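Local coordinates for iron-chelator utilization protein (Thermobifida fusca TM51, PDB 4YHB) that probably reduces ferric siderophores to release their iron, as a FAD-binding flavoprotein of the siderophore-interacting family, at residues Val35-Ser40 / Leu101-Val106. Sequence-based numbering, arbitrary orientation.
With FAD (flavin-adenine dinucleotide), chain C.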
ATOM      1  N   VAL A  35      -9.407  -1.306   8.591  1.00 19.47           N
ATOM      2  CA  VAL A  35      -9.328  -0.988  10.006  1.00 15.17           C
ATOM      3  C   VAL A  35      -9.182   0.520  10.169  1.00 21.65           C
ATOM      4  O   VAL A  35      -8.336   1.129   9.502  1.00 18.78           O
ATOM      5  CB  VAL A  35      -8.129  -1.721  10.657  1.00 19.16           C
ATOM      6  CG1 VAL A  35      -7.948  -1.312  12.117  1.00 22.16           C
ATOM      7  CG2 VAL A  35      -8.287  -3.239  10.519  1.00 23.31           C
ATOM      8  N   ASP A  36     -10.006   1.130  11.025  1.00 19.19           N
ATOM      9  CA  ASP A  36      -9.803   2.538  11.379  1.00 21.26           C
ATOM     10  C   ASP A  36      -9.102   2.630  12.733  1.00 22.21           C
ATOM     11  O   ASP A  36      -9.582   2.039  13.705  1.00 20.37           O
ATOM     12  CB  ASP A  36     -11.132   3.304  11.440  1.00 21.85           C
ATOM     13  CG  ASP A  36     -11.854   3.368  10.098  1.00 32.30           C
ATOM     14  OD1 ASP A  36     -11.189   3.321   9.035  1.00 31.44           O
ATOM     15  OD2 ASP A  36     -13.107   3.474  10.110  1.00 33.33           O
ATOM     16  N   LEU A  37      -7.982   3.366  12.785  1.00 18.13           N
ATOM     17  CA  LEU A  37      -7.197   3.557  14.008  1.00 18.92           C
ATOM     18  C   LEU A  37      -7.359   4.994  14.508  1.00 19.12           C
ATOM     19  O   LEU A  37      -7.316   5.930  13.716  1.00 21.42           O
ATOM     20  CB  LEU A  37      -5.710   3.266  13.760  1.00 21.12           C
ATOM     21  CG  LEU A  37      -5.361   1.855  13.257  1.00 23.45           C
ATOM     22  CD1 LEU A  37      -3.937   1.814  12.704  1.00 24.02           C
ATOM     23  CD2 LEU A  37      -5.492   0.893  14.418  1.00 21.12           C
ATOM     24  N   GLY A  38      -7.545   5.164  15.812  1.00 21.23           N
ATOM     25  CA  GLY A  38      -7.714   6.498  16.374  1.00 19.45           C
ATOM     26  C   GLY A  38      -7.022   6.638  17.711  1.00 24.07           C
ATOM     27  O   GLY A  38      -6.324   5.722  18.146  1.00 21.38           O
ATOM     28  N   GLY A  39      -7.234   7.777  18.372  1.00 25.92           N
ATOM     29  CA  GLY A  39      -6.635   8.041  19.671  1.00 26.63           C
ATOM     30  C   GLY A  39      -5.958   9.399  19.637  1.00 25.06           C
ATOM     31  O   GLY A  39      -5.658   9.913  18.565  1.00 25.56           O
ATOM     32  N   SER A  40      -5.719   9.993  20.804  1.00 28.27           N
ATOM     33  CA  SER A  40      -5.173  11.344  20.849  1.00 28.74           C
ATOM     34  C   SER A  40      -3.787  11.463  20.206  1.00 26.77           C
ATOM     35  O   SER A  40      -3.417  12.543  19.743  1.00 27.01           O
ATOM     36  CB  SER A  40      -5.117  11.846  22.304  1.00 33.44           C
ATOM     37  OG  SER A  40      -4.365  10.966  23.125  1.00 36.57           O
ATOM     38  N   LEU A 101      -7.246   7.039  11.154  1.00 22.55           N
ATOM     39  CA  LEU A 101      -6.333   6.519  10.142  1.00 21.27           C
ATOM     40  C   LEU A 101      -6.849   5.179   9.651  1.00 20.40           C
ATOM     41  O   LEU A 101      -6.986   4.255  10.449  1.00 20.42           O
ATOM     42  CB  LEU A 101      -4.921   6.359  10.716  1.00 21.70           C
ATOM     43  CG  LEU A 101      -3.919   5.514   9.925  1.00 19.20           C
ATOM     44  CD1 LEU A 101      -3.701   6.093   8.532  1.00 20.38           C
ATOM     45  CD2 LEU A 101      -2.581   5.368  10.682  1.00 18.23           C
ATOM     46  N   THR A 102      -7.123   5.073   8.349  1.00 18.66           N
ATOM     47  CA  THR A 102      -7.634   3.830   7.779  1.00 19.78           C
ATOM     48  C   THR A 102      -6.525   3.024   7.098  1.00 19.28           C
ATOM     49  O   THR A 102      -5.749   3.557   6.292  1.00 19.72           O
ATOM     50  CB  THR A 102      -8.757   4.091   6.762  1.00 20.80           C
ATOM     51  OG1 THR A 102      -9.819   4.792   7.409  1.00 23.41           O
ATOM     52  CG2 THR A 102      -9.299   2.771   6.202  1.00 20.57           C
ATOM     53  N   ILE A 103      -6.451   1.747   7.448  1.00 16.61           N
ATOM     54  CA  ILE A 103      -5.480   0.827   6.871  1.00 17.44           C
ATOM     55  C   ILE A 103      -6.180  -0.411   6.336  1.00 18.35           C
ATOM     56  O   ILE A 103      -6.984  -1.031   7.049  1.00 17.75           O
ATOM     57  CB  ILE A 103      -4.440   0.354   7.902  1.00 18.02           C
ATOM     58  CG1 ILE A 103      -3.858   1.526   8.699  1.00 22.91           C
ATOM     59  CG2 ILE A 103      -3.364  -0.528   7.217  1.00 18.46           C
ATOM     60  CD1 ILE A 103      -2.731   2.234   8.052  1.00 20.68           C
ATOM     61  N   ASP A 104      -5.861  -0.778   5.096  1.00 16.77           N
ATOM     62  CA  ASP A 104      -6.348  -2.028   4.514  1.00 17.43           C
ATOM     63  C   ASP A 104      -5.298  -3.137   4.641  1.00 17.67           C
ATOM     64  O   ASP A 104      -4.201  -3.023   4.080  1.00 19.36           O
ATOM     65  CB  ASP A 104      -6.701  -1.820   3.031  1.00 19.60           C
ATOM     66  CG  ASP A 104      -8.030  -1.128   2.837  1.00 23.02           C
ATOM     67  OD1 ASP A 104      -8.663  -0.785   3.847  1.00 22.61           O
ATOM     68  OD2 ASP A 104      -8.451  -0.932   1.673  1.00 25.66           O
ATOM     69  N   PHE A 105      -5.638  -4.210   5.355  1.00 17.34           N
ATOM     70  CA  PHE A 105      -4.726  -5.337   5.571  1.00 16.02           C
ATOM     71  C   PHE A 105      -5.092  -6.532   4.694  1.00 17.55           C
ATOM     72  O   PHE A 105      -6.251  -6.961   4.696  1.00 17.75           O
ATOM     73  CB  PHE A 105      -4.767  -5.844   7.015  1.00 17.51           C
ATOM     74  CG  PHE A 105      -4.266  -4.880   8.044  1.00 18.11           C
ATOM     75  CD1 PHE A 105      -5.056  -3.832   8.473  1.00 17.49           C
ATOM     76  CD2 PHE A 105      -3.029  -5.085   8.647  1.00 20.64           C
ATOM     77  CE1 PHE A 105      -4.595  -2.954   9.468  1.00 20.06           C
ATOM     78  CE2 PHE A 105      -2.559  -4.215   9.634  1.00 22.19           C
ATOM     79  CZ  PHE A 105      -3.343  -3.151  10.045  1.00 19.52           C
ATOM     80  N   VAL A 106      -4.111  -7.111   4.009  1.00 16.65           N
ATOM     81  CA  VAL A 106      -4.326  -8.441   3.439  1.00 17.15           C
ATOM     82  C   VAL A 106      -4.370  -9.437   4.587  1.00 18.68           C
ATOM     83  O   VAL A 106      -3.503  -9.424   5.459  1.00 18.05           O
ATOM     84  CB  VAL A 106      -3.228  -8.872   2.458  1.00 20.03           C
ATOM     85  CG1 VAL A 106      -3.447 -10.360   2.034  1.00 17.09           C
ATOM     86  CG2 VAL A 106      -3.211  -7.972   1.240  1.00 20.73           C
TER
HETATM   87  PA  FAD C 301       6.092 -11.155   6.886  1.00 21.82           P
HETATM   88  O1A FAD C 301       6.669 -11.563   8.249  1.00 20.87           O
HETATM   89  O2A FAD C 301       6.781  -9.853   6.328  1.00 17.84           O
HETATM   90  O5B FAD C 301       6.463 -12.311   5.828  1.00 21.56           O
HETATM   91  C5B FAD C 301       6.331 -13.643   6.168  1.00 21.87           C
HETATM   92  C4B FAD C 301       6.096 -14.476   4.892  1.00 22.20           C
HETATM   93  O4B FAD C 301       4.847 -14.212   4.315  1.00 23.45           O
HETATM   94  C3B FAD C 301       7.102 -14.226   3.850  1.00 23.19           C
HETATM   95  O3B FAD C 301       7.367 -15.458   3.261  1.00 26.54           O
HETATM   96  C2B FAD C 301       6.451 -13.357   2.928  1.00 20.03           C
HETATM   97  O2B FAD C 301       6.862 -13.525   1.577  1.00 22.20           O
HETATM   98  C1B FAD C 301       5.037 -13.751   3.019  1.00 21.50           C
HETATM   99  N9A FAD C 301       4.076 -12.684   2.770  1.00 20.62           N
HETATM  100  C8A FAD C 301       4.165 -11.399   3.173  1.00 21.27           C
HETATM  101  N7A FAD C 301       3.072 -10.742   2.762  1.00 21.62           N
HETATM  102  C5A FAD C 301       2.266 -11.627   2.130  1.00 18.92           C
HETATM  103  C6A FAD C 301       1.023 -11.535   1.504  1.00 22.14           C
HETATM  104  N6A FAD C 301       0.334 -10.293   1.478  1.00 17.97           N
HETATM  105  N1A FAD C 301       0.481 -12.628   0.941  1.00 21.45           N
HETATM  106  C2A FAD C 301       1.126 -13.814   0.969  1.00 21.59           C
HETATM  107  N3A FAD C 301       2.318 -13.936   1.561  1.00 22.61           N
HETATM  108  C4A FAD C 301       2.905 -12.859   2.128  1.00 21.02           C
HETATM  109  N1  FAD C 301       0.270  -4.860   2.685  1.00 15.73           N
HETATM  110  C2  FAD C 301      -1.038  -4.788   2.941  1.00 17.67           C
HETATM  111  O2  FAD C 301      -1.665  -5.804   3.197  1.00 15.75           O
HETATM  112  N3  FAD C 301      -1.636  -3.557   2.913  1.00 16.35           N
HETATM  113  C4  FAD C 301      -0.945  -2.431   2.636  1.00 16.61           C
HETATM  114  O4  FAD C 301      -1.537  -1.361   2.635  1.00 16.97           O
HETATM  115  C4X FAD C 301       0.421  -2.480   2.355  1.00 16.94           C
HETATM  116  N5  FAD C 301       1.179  -1.362   2.059  1.00 19.03           N
HETATM  117  C5X FAD C 301       2.505  -1.487   1.817  1.00 17.54           C
HETATM  118  C6  FAD C 301       3.277  -0.358   1.525  1.00 19.70           C
HETATM  119  C7  FAD C 301       4.501  -0.458   1.300  1.00 18.41           C
HETATM  120  C7M FAD C 301       5.241   0.856   0.990  1.00 17.84           C
HETATM  121  C8  FAD C 301       5.180  -1.497   1.310  1.00 16.34           C
HETATM  122  C8M FAD C 301       6.653  -1.567   1.017  1.00 20.12           C
HETATM  123  C9  FAD C 301       4.578  -2.696   1.580  1.00 17.20           C
HETATM  124  C9A FAD C 301       3.088  -2.850   1.885  1.00 15.71           C
HETATM  125  N10 FAD C 301       2.339  -3.906   2.158  1.00 18.08           N
HETATM  126  C10 FAD C 301       1.017  -3.764   2.394  1.00 16.31           C
HETATM  127  C1' FAD C 301       2.957  -5.251   2.192  1.00 15.48           C
HETATM  128  C2' FAD C 301       3.329  -5.686   3.575  1.00 16.98           C
HETATM  129  O2' FAD C 301       4.251  -4.815   4.099  1.00 17.67           O
HETATM  130  C3' FAD C 301       3.903  -7.144   3.486  1.00 19.30           C
HETATM  131  O3' FAD C 301       2.928  -7.932   2.880  1.00 16.51           O
HETATM  132  C4' FAD C 301       4.420  -7.713   4.780  1.00 20.18           C
HETATM  133  O4' FAD C 301       5.298  -8.725   4.523  1.00 19.00           O
HETATM  134  C5' FAD C 301       3.315  -8.294   5.678  1.00 18.16           C
HETATM  135  O5' FAD C 301       3.733  -8.499   7.005  1.00 19.43           O
HETATM  136  P   FAD C 301       3.634  -9.979   7.550  1.00 19.29           P
HETATM  137  O1P FAD C 301       4.218  -9.840   8.974  1.00 20.74           O
HETATM  138  O2P FAD C 301       2.174 -10.408   7.240  1.00 19.95           O
HETATM  139  O3P FAD C 301       4.497 -11.200   7.037  1.00 22.02           O
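With chi1 of -63° in Asp36 and -59° in Thr102, the carboxylate and the hydroxyl each stand beside their own backbone N, and the two side chains run alongside each other in the same direction. Thr102 OG1 then donates to Asp36 OD1 at 2.6 Å, reaching the oxygen from above the carboxylate plane, 37° out of it. Because Asp36 OD2 is bonded to Asn24 of strand 17-29, both carboxylate oxygens are gripped and the buried group ties three neighbouring strands together.

The backbone evidence is equally specific. Val35 with Ile103 and Leu37 with Leu101 are antiparallel hydrogen-bonded pairs, each closed by two N-H...O bonds, among them Leu101 N to Leu37 O at 2.8 Å; Asp36 and Thr102 form the non-hydrogen-bonded pair between them. Two CA-H...O contacts supplement this ladder, the shorter from Thr102 CA to Val35 O at 3.3 Å.

On the face opposite the Asp36-Thr102 bond, Leu37 CD1 passes across Ile103 and meets its CG1 at 4.0 Å, while the Leu101 CD2 methyl lies 4.3 Å from the same Leu37 CD1. Val35 CG2 comes obliquely onto the Phe105 ring, 3.8 Å from CE1, and that ring also meets Tyr89 and Trp116. Val22 and Leu20 of strand 17-29 continue this apolar layer.

Toward its end, segment 101-106 offers its backbone to the flavin: FAD N3 donates to Asp104 O at 2.9 Å, and Val106 N donates to FAD O2 at 2.9 Å. Main-chain reading of the isoalloxazine pyrimidine edge by a strand of a closed antiparallel barrel is characteristic of the FAD-binding domain of ferredoxin reductase-like flavoproteins.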